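Local coordinates for protein mannan endo-1,6-alpha-mannosidase (Chaetomium thermophilum, PDB 6RY0) that probably cleaves alpha-1,6-mannosidic linkages and is thought to act in transferring GPI-anchored glycoproteins into the fungal cell wall, at residues A[127-131]-A[165-171]; A[194-200]-A[228-234]; A[156-160]-A[209-213]. All blocks are in the same frame, centred on the assembly; numbering follows the deposited sequence.

Contact 1 of 3, residues A[127-131]-A[165-171]; sequences NDDQG and TQASPER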
loop_
_atom_site.group_PDB
_atom_site.type_symbol
_atom_site.label_atom_id
_atom_site.label_comp_id
_atom_site.label_asym_id
_atom_site.label_seq_id
_atom_site.Cartn_x
_atom_site.Cartn_y
_atom_site.Cartn_z
ATOM N N ASN A 127 -1.002 -5.136 12.269
ATOM C CA ASN A 127 -1.705 -5.761 11.162
ATOM C C ASN A 127 -1.497 -4.992 9.861
ATOM O O ASN A 127 -1.459 -5.577 8.771
ATOM C CB ASN A 127 -3.188 -5.894 11.474
ATOM C CG ASN A 127 -3.463 -7.073 12.361
ATOM O OD1 ASN A 127 -3.243 -8.210 11.955
ATOM N ND2 ASN A 127 -3.971 -6.813 13.565
ATOM N N ASP A 128 -1.385 -3.670 9.944
ATOM C CA ASP A 128 -1.062 -2.873 8.762
ATOM C C ASP A 128 0.362 -3.142 8.254
ATOM O O ASP A 128 0.577 -3.261 7.057
ATOM C CB ASP A 128 -1.262 -1.363 9.035
ATOM C CG ASP A 128 -0.545 -0.819 10.288
ATOM O OD1 ASP A 128 -0.208 -1.583 11.207
ATOM O OD2 ASP A 128 -0.285 0.398 10.339
ATOM N N ASP A 129 1.331 -3.230 9.156
ATOM C CA ASP A 129 2.694 -3.480 8.724
ATOM C C ASP A 129 2.784 -4.808 7.986
ATOM O O ASP A 129 3.332 -4.905 6.885
ATOM C CB ASP A 129 3.668 -3.490 9.901
ATOM C CG ASP A 129 3.574 -2.277 10.747
ATOM O OD1 ASP A 129 2.803 -2.273 11.689
ATOM O OD2 ASP A 129 4.245 -1.298 10.475
ATOM N N GLN A 130 2.252 -5.849 8.613
ATOM C CA GLN A 130 2.215 -7.175 8.003
ATOM C C GLN A 130 1.399 -7.134 6.706
ATOM O O GLN A 130 1.790 -7.730 5.689
ATOM C CB GLN A 130 1.590 -8.168 8.994
ATOM C CG GLN A 130 1.601 -9.583 8.488
ATOM C CD GLN A 130 0.639 -10.508 9.199
ATOM O OE1 GLN A 130 -0.334 -10.054 9.815
ATOM N NE2 GLN A 130 0.874 -11.810 9.086
ATOM N N GLY A 131 0.289 -6.417 6.737
ATOM C CA GLY A 131 -0.570 -6.296 5.588
ATOM C C GLY A 131 0.111 -5.702 4.394
ATOM O O GLY A 131 -0.112 -6.192 3.287
ATOM N N THR A 165 -3.446 -15.497 8.726
ATOM C CA THR A 165 -3.120 -15.076 10.070
ATOM C C THR A 165 -4.001 -13.925 10.512
ATOM O O THR A 165 -4.336 -13.823 11.708
ATOM C CB THR A 165 -1.634 -14.737 10.259
ATOM O OG1 THR A 165 -1.284 -13.570 9.514
ATOM C CG2 THR A 165 -0.723 -15.912 9.949
ATOM N N GLN A 166 -4.394 -13.057 9.595
ATOM C CA GLN A 166 -5.275 -11.933 9.910
ATOM C C GLN A 166 -6.712 -12.361 10.135
ATOM O O GLN A 166 -7.444 -11.673 10.833
ATOM C CB GLN A 166 -5.157 -10.833 8.838
ATOM C CG GLN A 166 -3.826 -10.153 8.918
ATOM C CD GLN A 166 -3.639 -8.992 8.030
ATOM O OE1 GLN A 166 -4.501 -8.671 7.238
ATOM N NE2 GLN A 166 -2.519 -8.313 8.197
ATOM N N ALA A 167 -7.101 -13.496 9.564
ATOM C CA ALA A 167 -8.427 -14.091 9.750
ATOM C C ALA A 167 -8.511 -14.957 11.005
ATOM O O ALA A 167 -9.575 -15.425 11.362
ATOM C CB ALA A 167 -8.783 -14.933 8.541
ATOM N N SER A 168 -7.398 -15.188 11.698
ATOM C CA SER A 168 -7.364 -16.118 12.809
ATOM C C SER A 168 -8.271 -15.618 13.925
ATOM O O SER A 168 -8.363 -14.417 14.175
ATOM C CB SER A 168 -5.917 -16.280 13.259
ATOM O OG SER A 168 -5.742 -17.348 14.174
ATOM N N PRO A 169 -8.935 -16.542 14.631
ATOM C CA PRO A 169 -9.984 -16.094 15.545
ATOM C C PRO A 169 -9.540 -15.155 16.663
ATOM O O PRO A 169 -10.335 -14.293 17.066
ATOM C CB PRO A 169 -10.567 -17.408 16.072
ATOM C CG PRO A 169 -9.701 -18.483 15.601
ATOM C CD PRO A 169 -8.922 -18.003 14.472
ATOM N N GLU A 170 -8.306 -15.260 17.155
ATOM C CA GLU A 170 -7.886 -14.373 18.255
ATOM C C GLU A 170 -7.740 -12.922 17.819
ATOM O O GLU A 170 -7.694 -12.012 18.676
ATOM C CB GLU A 170 -6.583 -14.855 18.906
ATOM C CG GLU A 170 -5.279 -14.578 18.149
ATOM C CD GLU A 170 -5.063 -15.388 16.875
ATOM O OE1 GLU A 170 -5.808 -16.363 16.594
ATOM O OE2 GLU A 170 -4.105 -15.051 16.159
ATOM N N ARG A 171 -7.709 -12.699 16.502
ATOM C CA ARG A 171 -7.631 -11.330 16.016
ATOM C C ARG A 171 -9.015 -10.696 15.820
ATOM O O ARG A 171 -9.094 -9.540 15.430
ATOM C CB ARG A 171 -6.805 -11.246 14.736
ATOM C CG ARG A 171 -5.373 -11.656 14.935
ATOM C CD ARG A 171 -4.447 -11.128 13.834
ATOM N NE ARG A 171 -3.118 -11.714 13.962
ATOM C CZ ARG A 171 -2.146 -11.632 13.065
ATOM N NH1 ARG A 171 -2.242 -10.828 12.021
ATOM N NH2 ARG A 171 -1.079 -12.392 13.218
#
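Gln130 OE1 accepts hydrogen bonds from two side chains of segment 165-171. Arg171 NH1 lies 3.0 Å from Gln130 OE1, in the carbonyl plane and on a lone pair. The oxygen in turn sits in the guanidinium plane, at its edge. Gln166 NE2 comes to the same Gln130 OE1 at 3.2 Å, but from above the carbonyl plane, 49° out of it. The Gln130 and Gln166 side chains run past each other in opposite directions.

The other end of the Gln130 amide is held too. Gln130 NE2 donates to Thr165 OG1 at 2.8 Å and also bonds Asp115 O. Bonds at both ends fix the rotation of the amide. CG lies anti to the backbone N (chi1 -176°) and the chain beyond it is extended, which carries the amide across to the other helix. Thr165 OG1 in turn donates to Val162 O, in its own helix.

Segment 127-131 begins helix 127-142; segment 165-171 runs from the end of helix 155-167 through a turn into a short 3-10 segment that holds Arg171. Family 76 enzymes have an (alpha/alpha)6 barrel fold; here the start of one helix meets the end of the next helix in the chain and the turn that follows. Segment 127-131 also holds Asp129, which binds calcium in another structure of this protein. Asp129 touches Trp76 and Trp77 of helix 76-93.

Arg171 NH1 has a second acceptor, Asn127 OD1, at 2.8 Å; the bond is weak, bent to 129° at the hydrogen. The Asn127 amide is held more firmly through ND2, which bonds Arg181 O. One face of the Arg171 guanidinium is covered by Thr165 O, 3.3 Å above the plane and over its centre. Arg171 NH2 makes a weak hydrogen bond to Gln117 OE1.

Contact 2 of 3, residues A[194-200]-A[228-234]; sequences KNTIANA and WLYAVGY
This is a buried contact of mixed character between the start of helix 196-213, with the strand residues before it, and the end of helix 216-231. Leu229 CD2 packs 3.9 Å from Asn199 CB, and it also lies near Thr196 CA. Beside it, Trp228 CZ3 comes within 3.6 Å of Asn199 ND2. The amide and the indole are turned 36° from each other. Trp228 CG is anti to the backbone N (chi1 180°), which sends the six-membered ring across to Asn199 and to Lys194 CB.

The Asn199 amide is fixed by bonds at both ends. Asn199 ND2 donates to Asn195 O at 2.9 Å, nearly straight at 165°, and its OD1 accepts from Leu180 N. Replacing Asn199 by an alanine removes the amide, and Asn195 O and Leu180 N would probably lose these partners while a gap opened beside the Trp228 ring.

Both helix ends carry recognised motifs. Asn195 is the N-cap of helix 196-213, its OD1 accepting weakly from Ala198 N. Helix 216-231 closes in a Schellman motif at Gly233, which has positive phi. The turn brings Tyr234 back against the strand end.

Tyr234 OH makes a weak hydrogen bond to Lys194 O at 2.7 Å. Thr196 OG1 lies 3.4 Å from Tyr234 CD2, but it bonds Tyr243 O. Val232 CG1 sits 3.5 Å above the centre of the Tyr234 ring. The Lys194 amine leaves the contact for a salt bridge with Asp173 and a bond to Thr175 O. Trp228 NE1 bonds Cys176 O.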
loop_
_atom_site.group_PDB
_atom_site.type_symbol
_atom_site.label_atom_id
_atom_site.label_comp_id
_atom_site.label_asym_id
_atom_site.label_seq_id
_atom_site.Cartn_x
_atom_site.Cartn_y
_atom_site.Cartn_z
ATOM N N LYS A 194 -8.600 0.173 17.298
ATOM C CA LYS A 194 -9.078 -0.534 16.110
ATOM C C LYS A 194 -9.155 0.503 15.004
ATOM O O LYS A 194 -9.987 1.402 15.038
ATOM C CB LYS A 194 -10.420 -1.209 16.355
ATOM C CG LYS A 194 -10.318 -2.442 17.255
ATOM C CD LYS A 194 -11.553 -3.287 17.355
ATOM C CE LYS A 194 -11.196 -4.622 17.963
ATOM N NZ LYS A 194 -12.344 -5.587 17.973
ATOM N N ASN A 195 -8.233 0.413 14.061
ATOM C CA ASN A 195 -8.089 1.457 13.100
ATOM C C ASN A 195 -8.441 1.021 11.696
ATOM O O ASN A 195 -8.508 -0.158 11.356
ATOM C CB ASN A 195 -6.733 2.110 13.172
ATOM C CG ASN A 195 -5.594 1.198 12.917
ATOM O OD1 ASN A 195 -5.730 -0.016 12.723
ATOM N ND2 ASN A 195 -4.414 1.782 12.904
ATOM N N THR A 196 -8.708 2.020 10.867
ATOM C CA THR A 196 -9.075 1.748 9.501
ATOM C C THR A 196 -8.003 0.994 8.765
ATOM O O THR A 196 -8.321 0.023 8.074
ATOM C CB THR A 196 -9.450 3.040 8.793
ATOM O OG1 THR A 196 -10.543 3.582 9.520
ATOM C CG2 THR A 196 -9.805 2.784 7.349
ATOM N N ILE A 197 -6.750 1.422 8.860
ATOM C CA ILE A 197 -5.751 0.873 7.953
ATOM C C ILE A 197 -5.559 -0.639 8.165
ATOM O O ILE A 197 -5.401 -1.381 7.187
ATOM C CB ILE A 197 -4.421 1.648 7.990
ATOM C CG1 ILE A 197 -3.475 1.153 6.893
ATOM C CG2 ILE A 197 -3.754 1.601 9.376
ATOM C CD1 ILE A 197 -3.951 1.379 5.548
ATOM N N ALA A 198 -5.550 -1.126 9.409
ATOM C CA ALA A 198 -5.404 -2.562 9.617
ATOM C C ALA A 198 -6.520 -3.324 8.906
ATOM O O ALA A 198 -6.315 -4.342 8.242
ATOM C CB ALA A 198 -5.456 -2.878 11.130
ATOM N N ASN A 199 -7.734 -2.823 9.093
ATOM C CA ASN A 199 -8.906 -3.453 8.513
ATOM C C ASN A 199 -8.935 -3.311 6.998
ATOM O O ASN A 199 -9.343 -4.231 6.301
ATOM C CB ASN A 199 -10.149 -2.883 9.214
ATOM C CG ASN A 199 -10.256 -3.442 10.594
ATOM O OD1 ASN A 199 -10.671 -4.604 10.749
ATOM N ND2 ASN A 199 -9.829 -2.687 11.607
ATOM N N ALA A 200 -8.506 -2.155 6.483
ATOM C CA ALA A 200 -8.436 -1.925 5.046
ATOM C C ALA A 200 -7.437 -2.867 4.378
ATOM O O ALA A 200 -7.701 -3.341 3.287
ATOM C CB ALA A 200 -8.089 -0.472 4.775
ATOM N N TRP A 228 -18.249 -3.997 8.558
ATOM C CA TRP A 228 -17.869 -3.559 9.884
ATOM C C TRP A 228 -17.337 -2.118 9.868
ATOM O O TRP A 228 -17.728 -1.291 10.673
ATOM C CB TRP A 228 -16.839 -4.528 10.507
ATOM C CG TRP A 228 -16.435 -4.090 11.872
ATOM C CD1 TRP A 228 -17.102 -4.351 13.040
ATOM C CD2 TRP A 228 -15.326 -3.246 12.217
ATOM N NE1 TRP A 228 -16.481 -3.717 14.080
ATOM C CE2 TRP A 228 -15.392 -3.026 13.610
ATOM C CE3 TRP A 228 -14.276 -2.663 11.499
ATOM C CZ2 TRP A 228 -14.476 -2.256 14.284
ATOM C CZ3 TRP A 228 -13.345 -1.905 12.178
ATOM C CH2 TRP A 228 -13.466 -1.690 13.545
ATOM N N LEU A 229 -16.436 -1.821 8.925
ATOM C CA LEU A 229 -15.909 -0.474 8.785
ATOM C C LEU A 229 -17.037 0.554 8.568
ATOM O O LEU A 229 -16.969 1.687 9.042
ATOM C CB LEU A 229 -14.928 -0.414 7.628
ATOM C CG LEU A 229 -13.535 -0.965 7.932
ATOM C CD1 LEU A 229 -12.738 -1.114 6.638
ATOM C CD2 LEU A 229 -12.793 -0.084 8.923
ATOM N N TYR A 230 -18.030 0.148 7.784
ATOM C CA TYR A 230 -19.180 1.021 7.551
ATOM C C TYR A 230 -19.987 1.139 8.841
ATOM O O TYR A 230 -20.299 2.249 9.278
ATOM C CB TYR A 230 -20.031 0.501 6.386
ATOM C CG TYR A 230 -21.058 1.505 5.930
ATOM C CD1 TYR A 230 -20.683 2.569 5.128
ATOM C CD2 TYR A 230 -22.377 1.391 6.300
ATOM C CE1 TYR A 230 -21.597 3.522 4.723
ATOM C CE2 TYR A 230 -23.308 2.350 5.875
ATOM C CZ TYR A 230 -22.901 3.395 5.091
ATOM O OH TYR A 230 -23.776 4.374 4.666
ATOM N N ALA A 231 -20.325 0.020 9.472
ATOM C CA ALA A 231 -21.159 0.065 10.670
ATOM C C ALA A 231 -20.536 0.895 11.788
ATOM O O ALA A 231 -21.224 1.710 12.403
ATOM C CB ALA A 231 -21.441 -1.365 11.160
ATOM N N VAL A 232 -19.244 0.706 12.065
ATOM C CA VAL A 232 -18.584 1.411 13.153
ATOM C C VAL A 232 -18.456 2.903 12.825
ATOM O O VAL A 232 -18.177 3.710 13.698
ATOM C CB VAL A 232 -17.197 0.775 13.460
ATOM C CG1 VAL A 232 -16.202 1.040 12.352
ATOM C CG2 VAL A 232 -16.649 1.192 14.799
ATOM N N GLY A 233 -18.667 3.300 11.563
ATOM C CA GLY A 233 -18.675 4.695 11.203
ATOM C C GLY A 233 -17.316 5.256 10.853
ATOM O O GLY A 233 -17.167 6.465 10.726
ATOM N N TYR A 234 -16.332 4.391 10.621
ATOM C CA TYR A 234 -15.062 4.849 10.086
ATOM C C TYR A 234 -15.242 5.307 8.642
ATOM O O TYR A 234 -14.474 6.152 8.175
ATOM C CB TYR A 234 -13.954 3.818 10.211
ATOM C CG TYR A 234 -13.571 3.409 11.614
ATOM C CD1 TYR A 234 -14.090 4.009 12.769
ATOM C CD2 TYR A 234 -12.713 2.358 11.789
ATOM C CE1 TYR A 234 -13.744 3.555 14.019
ATOM C CE2 TYR A 234 -12.369 1.884 13.037
ATOM C CZ TYR A 234 -12.887 2.480 14.167
ATOM O OH TYR A 234 -12.625 2.006 15.443
#

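Contact 3 of 3, residues A[156-160]-A[209-213]; sequences LALAQ and LARYT
Leu209 and Leu156 have the most surface buried in this contact. Leu209 CD2 meets Leu156 CD1 at 3.6 Å, the closest approach between the two segments. The same Leu209 CD2 touches Gln160 CG at 3.9 Å and Ala159 CB at 4.2 Å. It thus meets three residues of one helix face. Leu209 CD1 lies beside Ala159 O.

Leu156 spreads its two methyls over the other helix. CG lies anti to the backbone N (chi1 175°), and this directs both branches at Tyr212. Leu156 CD2 packs 3.8 Å from Tyr212 CE1, approaching the ring obliquely. Leu156 CD1 also reaches Thr213 CG2, at 4.1 Å.

While its methyl touches Leu156, the Thr213 hydroxyl bonds Leu209 O and Asn215 N. Thr213 OG1 donates to Leu209 O at 2.7 Å. Thr213 N binds the same oxygen from the opposite face of its plane. No hydrogen bond joins the two segments. Gln160 turns its amide to Asp421 N and Tyr218 OH, and its side chain lies about 3 Å from a bound triethylene glycol, probably from the crystallisation liquor.

The segments run roughly antiparallel, at 144°, with their axes 11.8 Å apart. Met138 of helix 127-142 touches Ala159, Leu209 and Tyr212. Tyr218 of helix 216-231 packs on Leu209 and Thr213.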
loop_
_atom_site.group_PDB
_atom_site.type_symbol
_atom_site.label_atom_id
_atom_site.label_comp_id
_atom_site.label_asym_id
_atom_site.label_seq_id
_atom_site.Cartn_x
_atom_site.Cartn_y
_atom_site.Cartn_z
ATOM N N LEU A 156 1.796 -15.922 -4.156
ATOM C CA LEU A 156 0.423 -16.131 -3.766
ATOM C C LEU A 156 0.369 -16.746 -2.354
ATOM O O LEU A 156 -0.428 -16.325 -1.516
ATOM C CB LEU A 156 -0.313 -17.022 -4.765
ATOM C CG LEU A 156 -1.751 -17.417 -4.381
ATOM C CD1 LEU A 156 -2.658 -16.225 -4.286
ATOM C CD2 LEU A 156 -2.301 -18.419 -5.374
ATOM N N ALA A 157 1.220 -17.737 -2.099
ATOM C CA ALA A 157 1.266 -18.386 -0.798
ATOM C C ALA A 157 1.577 -17.401 0.330
ATOM O O ALA A 157 1.057 -17.542 1.439
ATOM C CB ALA A 157 2.276 -19.507 -0.797
ATOM N N LEU A 158 2.452 -16.439 0.071
ATOM C CA LEU A 158 2.765 -15.430 1.080
ATOM C C LEU A 158 1.567 -14.542 1.358
ATOM O O LEU A 158 1.260 -14.236 2.524
ATOM C CB LEU A 158 3.975 -14.599 0.636
ATOM C CG LEU A 158 5.324 -15.328 0.738
ATOM C CD1 LEU A 158 6.362 -14.613 -0.081
ATOM C CD2 LEU A 158 5.754 -15.475 2.200
ATOM N N ALA A 159 0.877 -14.094 0.305
ATOM C CA ALA A 159 -0.346 -13.319 0.501
ATOM C C ALA A 159 -1.392 -14.107 1.276
ATOM O O ALA A 159 -2.049 -13.585 2.174
ATOM C CB ALA A 159 -0.879 -12.871 -0.848
ATOM N N GLN A 160 -1.565 -15.378 0.916
ATOM C CA GLN A 160 -2.490 -16.241 1.626
ATOM C C GLN A 160 -2.124 -16.409 3.091
ATOM O O GLN A 160 -3.004 -16.481 3.942
ATOM C CB GLN A 160 -2.528 -17.639 0.981
ATOM C CG GLN A 160 -3.172 -17.654 -0.379
ATOM C CD GLN A 160 -3.071 -19.015 -1.010
ATOM O OE1 GLN A 160 -2.014 -19.628 -1.023
ATOM N NE2 GLN A 160 -4.174 -19.483 -1.560
ATOM N N LEU A 209 -7.453 -11.692 -3.115
ATOM C CA LEU A 209 -7.331 -13.150 -3.105
ATOM C C LEU A 209 -8.556 -13.791 -3.706
ATOM O O LEU A 209 -8.445 -14.798 -4.415
ATOM C CB LEU A 209 -7.025 -13.658 -1.693
ATOM C CG LEU A 209 -5.580 -13.428 -1.256
ATOM C CD1 LEU A 209 -5.434 -13.548 0.270
ATOM C CD2 LEU A 209 -4.634 -14.395 -1.967
ATOM N N ALA A 210 -9.730 -13.242 -3.431
ATOM C CA ALA A 210 -10.951 -13.748 -4.072
ATOM C C ALA A 210 -10.848 -13.678 -5.585
ATOM O O ALA A 210 -11.109 -14.647 -6.287
ATOM C CB ALA A 210 -12.165 -12.968 -3.610
ATOM N N ARG A 211 -10.464 -12.512 -6.102
ATOM C CA ARG A 211 -10.403 -12.377 -7.551
ATOM C C ARG A 211 -9.362 -13.336 -8.158
ATOM O O ARG A 211 -9.580 -13.924 -9.215
ATOM C CB ARG A 211 -10.125 -10.937 -7.972
ATOM C CG ARG A 211 -10.234 -10.754 -9.479
ATOM C CD ARG A 211 -9.935 -9.354 -9.923
ATOM N NE ARG A 211 -10.100 -9.174 -11.357
ATOM C CZ ARG A 211 -9.122 -9.225 -12.256
ATOM N NH1 ARG A 211 -7.883 -9.506 -11.915
ATOM N NH2 ARG A 211 -9.387 -8.946 -13.537
ATOM N N TYR A 212 -8.213 -13.439 -7.516
ATOM C CA TYR A 212 -7.147 -14.231 -8.106
ATOM C C TYR A 212 -7.499 -15.718 -8.085
ATOM O O TYR A 212 -7.329 -16.429 -9.068
ATOM C CB TYR A 212 -5.828 -13.994 -7.360
ATOM C CG TYR A 212 -4.632 -14.633 -8.031
ATOM C CD1 TYR A 212 -4.348 -15.979 -7.886
ATOM C CD2 TYR A 212 -3.787 -13.879 -8.836
ATOM C CE1 TYR A 212 -3.287 -16.570 -8.541
ATOM C CE2 TYR A 212 -2.694 -14.467 -9.491
ATOM C CZ TYR A 212 -2.460 -15.819 -9.340
ATOM O OH TYR A 212 -1.397 -16.411 -9.990
ATOM N N THR A 213 -7.930 -16.199 -6.934
ATOM C CA THR A 213 -8.146 -17.632 -6.699
ATOM C C THR A 213 -9.523 -18.132 -7.059
ATOM O O THR A 213 -9.718 -19.345 -7.145
ATOM C CB THR A 213 -7.900 -17.997 -5.230
ATOM O OG1 THR A 213 -8.952 -17.463 -4.421
ATOM C CG2 THR A 213 -6.533 -17.600 -4.704
#

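Two shared helices tie contact 3 to the other two. Contacts 1 and 3 share helix 155-167, near its two ends, with centres 15 Å apart. Contacts 2 and 3 share helix 196-213 in the same way, 22 Å apart. Contacts 1 and 2 touch directly: Asn127 CB packs 3.8 Å from Ala198 CB, and Asp128 OD2 lies 3.8 Å from Ile197 CG2. Their centres are 14 Å apart. This end of the helices is the one near a calcium site: the Asn195 side chain is about 8 Å from that of Asp129, a calcium ligand in another structure. The calcium seen here is bound by Asp73 and His385. Contact 3 lies away from the metal sites.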